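Fructooligosaccharide ABC transporter substrate-binding protein FusA (PDB 5G5Z) binds kestose, nystose and longer fructooligosaccharides, but not sucrose, and is the solute-binding component of the ABC transporter that imports them. Local coordinates at residues A10-S15 with L374-E379. Sequence-based numbering, arbitrary orientation.
Sequences ASSPLS and LRQKTE. With GLC (alpha-D-glucopyranose), chain F; FRU (beta-D-fructofuranose), chain C; FRU (beta-D-fructofuranose), chain D.
Leu14 CD2 lies over one face of the Gln376 amide, 3.5 Å from Gln376 CD, glucose C6 lies over the other at its NE2 end, and Ser12 OG meets the OE1 edge, donating to Gln376 OE1 (2.7 Å) in the amide plane, on a lone pair. NE2 bonds back to Ala372 O, so both ends of the amide are held. Gln376 CG sits between the backbone N and the carbonyl carbon (chi1 63°), and the chain runs out extended, slanting across Leu14, whose CD2 touches Gln376 CG as well. Both partners come from one type I beta turn, Ser12 to Ser15; Ser12 OG also accepts from Leu14 N, an ST turn, while Ser12 O takes both the N and OG of Ser15. Water bridges Ser12 N and Gln376 O, and the CB atoms of Leu14 and Ser15 rest on Lys377 CG and Gln376 O respectively.

The neighbouring Arg375 guanidinium has glucose C3 over the centre of one face, 3.4 Å above the plane, and O1 of the chain C fructose at its edge. Its extended side chain carries NH1 to that fructose's O1 and O3 (2.7 Å to O3), with a weaker bond to O3 of the chain D fructose. Glu379, one turn on, takes glucose O3 on OE1 and O4 on OE2, each at 2.7 Å. OE1 also makes a salt bridge to Arg375 NE, its hydrogen bond weak at 125°; NE is held as well by Asn339 O. The loop following strand 4-10 thus packs on the C-terminal end of helix 371-378, where Arg375, spanning all three sugar units of kestose, and Gln376, with Glu379 just beyond the helix, form part of the fructooligosaccharide pocket of this solute-binding protein.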
# COMPACT_ATOMS: atom_id res chain seq x y z
N ALA B 10 1.24 -3.26 -20.11
CA ALA B 10 0.16 -3.48 -19.16
C ALA B 10 -1.13 -3.62 -19.94
O ALA B 10 -1.32 -2.92 -20.94
CB ALA B 10 0.04 -2.32 -18.16
N SER B 11 -2.00 -4.51 -19.48
CA SER B 11 -3.28 -4.73 -20.14
C SER B 11 -4.32 -5.17 -19.11
O SER B 11 -3.99 -5.56 -17.98
CB SER B 11 -3.15 -5.78 -21.26
OG SER B 11 -3.03 -7.10 -20.74
N SER B 12 -5.59 -5.10 -19.51
CA SER B 12 -6.66 -5.60 -18.66
C SER B 12 -6.56 -7.12 -18.48
O SER B 12 -6.22 -7.85 -19.42
CB SER B 12 -8.02 -5.26 -19.24
OG SER B 12 -9.03 -6.04 -18.61
N PRO B 13 -6.88 -7.63 -17.28
CA PRO B 13 -6.96 -9.09 -17.12
C PRO B 13 -8.07 -9.72 -17.95
O PRO B 13 -8.13 -10.95 -18.04
CB PRO B 13 -7.20 -9.28 -15.61
CG PRO B 13 -7.69 -7.99 -15.13
CD PRO B 13 -7.16 -6.91 -16.03
N LEU B 14 -8.94 -8.92 -18.58
CA LEU B 14 -9.94 -9.43 -19.51
C LEU B 14 -9.38 -9.70 -20.89
O LEU B 14 -10.04 -10.37 -21.70
CB LEU B 14 -11.11 -8.44 -19.64
CG LEU B 14 -12.16 -8.23 -18.55
CD1 LEU B 14 -11.53 -7.75 -17.26
CD2 LEU B 14 -13.21 -7.22 -19.02
N SER B 15 -8.19 -9.22 -21.18
CA SER B 15 -7.60 -9.32 -22.50
C SER B 15 -6.70 -10.54 -22.58
O SER B 15 -6.26 -11.06 -21.55
CB SER B 15 -6.80 -8.04 -22.80
OG SER B 15 -5.61 -8.00 -22.03
N LEU B 374 -15.91 -4.52 -23.71
CA LEU B 374 -15.35 -4.80 -25.03
C LEU B 374 -14.09 -3.98 -25.27
O LEU B 374 -13.16 -4.43 -25.95
CB LEU B 374 -16.39 -4.48 -26.10
CG LEU B 374 -16.01 -4.89 -27.52
CD1 LEU B 374 -15.63 -6.35 -27.54
CD2 LEU B 374 -17.16 -4.62 -28.45
N ARG B 375 -14.04 -2.76 -24.74
CA ARG B 375 -12.85 -1.94 -24.97
C ARG B 375 -11.62 -2.61 -24.39
O ARG B 375 -10.61 -2.78 -25.08
CB ARG B 375 -13.04 -0.55 -24.38
CG ARG B 375 -11.80 0.30 -24.51
CD ARG B 375 -12.02 1.66 -23.87
NE ARG B 375 -10.88 2.53 -24.14
CZ ARG B 375 -10.78 3.79 -23.73
NH1 ARG B 375 -11.76 4.34 -23.02
NH2 ARG B 375 -9.69 4.48 -24.03
N GLN B 376 -11.68 -3.03 -23.13
CA GLN B 376 -10.46 -3.50 -22.51
C GLN B 376 -10.06 -4.87 -23.02
O GLN B 376 -8.90 -5.26 -22.86
CB GLN B 376 -10.61 -3.45 -20.98
CG GLN B 376 -11.67 -4.33 -20.38
CD GLN B 376 -11.91 -3.99 -18.91
OE1 GLN B 376 -11.14 -4.39 -18.03
NE2 GLN B 376 -12.97 -3.23 -18.64
N LYS B 377 -10.96 -5.57 -23.70
CA LYS B 377 -10.62 -6.81 -24.38
C LYS B 377 -9.90 -6.57 -25.70
O LYS B 377 -9.08 -7.42 -26.12
CB LYS B 377 -11.89 -7.63 -24.63
CG LYS B 377 -12.51 -8.26 -23.40
CD LYS B 377 -13.82 -8.93 -23.78
CE LYS B 377 -14.35 -9.81 -22.65
NZ LYS B 377 -15.76 -10.25 -22.86
N THR B 378 -10.18 -5.45 -26.39
CA THR B 378 -9.73 -5.28 -27.76
C THR B 378 -8.85 -4.05 -28.00
O THR B 378 -8.20 -3.98 -29.04
CB THR B 378 -10.94 -5.25 -28.72
OG1 THR B 378 -11.82 -4.16 -28.39
CG2 THR B 378 -11.74 -6.56 -28.66
N GLU B 379 -8.81 -3.09 -27.07
CA GLU B 379 -7.86 -1.98 -27.19
C GLU B 379 -6.44 -2.48 -26.97
O GLU B 379 -6.19 -3.62 -26.54
CB GLU B 379 -8.16 -0.89 -26.16
CG GLU B 379 -7.60 -1.28 -24.77
CD GLU B 379 -8.17 -0.48 -23.61
OE1 GLU B 379 -8.39 0.74 -23.76
OE2 GLU B 379 -8.41 -1.08 -22.53
C1 GLC F . -10.96 3.74 -19.09
C2 GLC F . -9.63 3.49 -19.78
C3 GLC F . -9.72 2.38 -20.77
C4 GLC F . -10.15 1.14 -20.11
C5 GLC F . -11.47 1.36 -19.42
C6 GLC F . -11.89 0.09 -18.75
O2 GLC F . -9.20 4.71 -20.44
O3 GLC F . -8.46 2.17 -21.49
O4 GLC F . -10.35 0.12 -21.11
O5 GLC F . -11.34 2.46 -18.45
O6 GLC F . -11.17 -0.08 -17.57
C1 FRU C . -12.31 6.40 -20.02
C2 FRU C . -13.06 5.15 -19.52
C3 FRU C . -14.19 4.43 -20.32
C4 FRU C . -14.71 3.46 -19.29
C5 FRU C . -14.43 4.05 -18.13
C6 FRU C . -14.37 3.02 -17.05
O1 FRU C . -12.45 6.54 -21.43
O2 FRU C . -11.95 4.24 -20.03
O3 FRU C . -13.81 3.75 -21.44
O4 FRU C . -16.18 3.20 -19.38
O5 FRU C . -13.00 4.74 -18.33
O6 FRU C . -13.47 3.45 -16.04
C1 FRU D . -11.98 8.95 -21.29
C2 FRU D . -12.79 7.89 -21.95
C3 FRU D . -12.78 7.91 -23.27
C4 FRU D . -14.19 7.35 -23.67
C5 FRU D . -15.08 8.11 -22.65
C6 FRU D . -16.39 7.40 -22.32
O1 FRU D . -10.61 8.92 -21.70
O3 FRU D . -11.73 7.10 -23.85
O4 FRU D . -14.57 7.72 -24.91
O5 FRU D . -14.35 8.22 -21.57
O6 FRU D . -16.88 8.07 -21.20
O HOH W 1 -6.34 -4.53 -22.66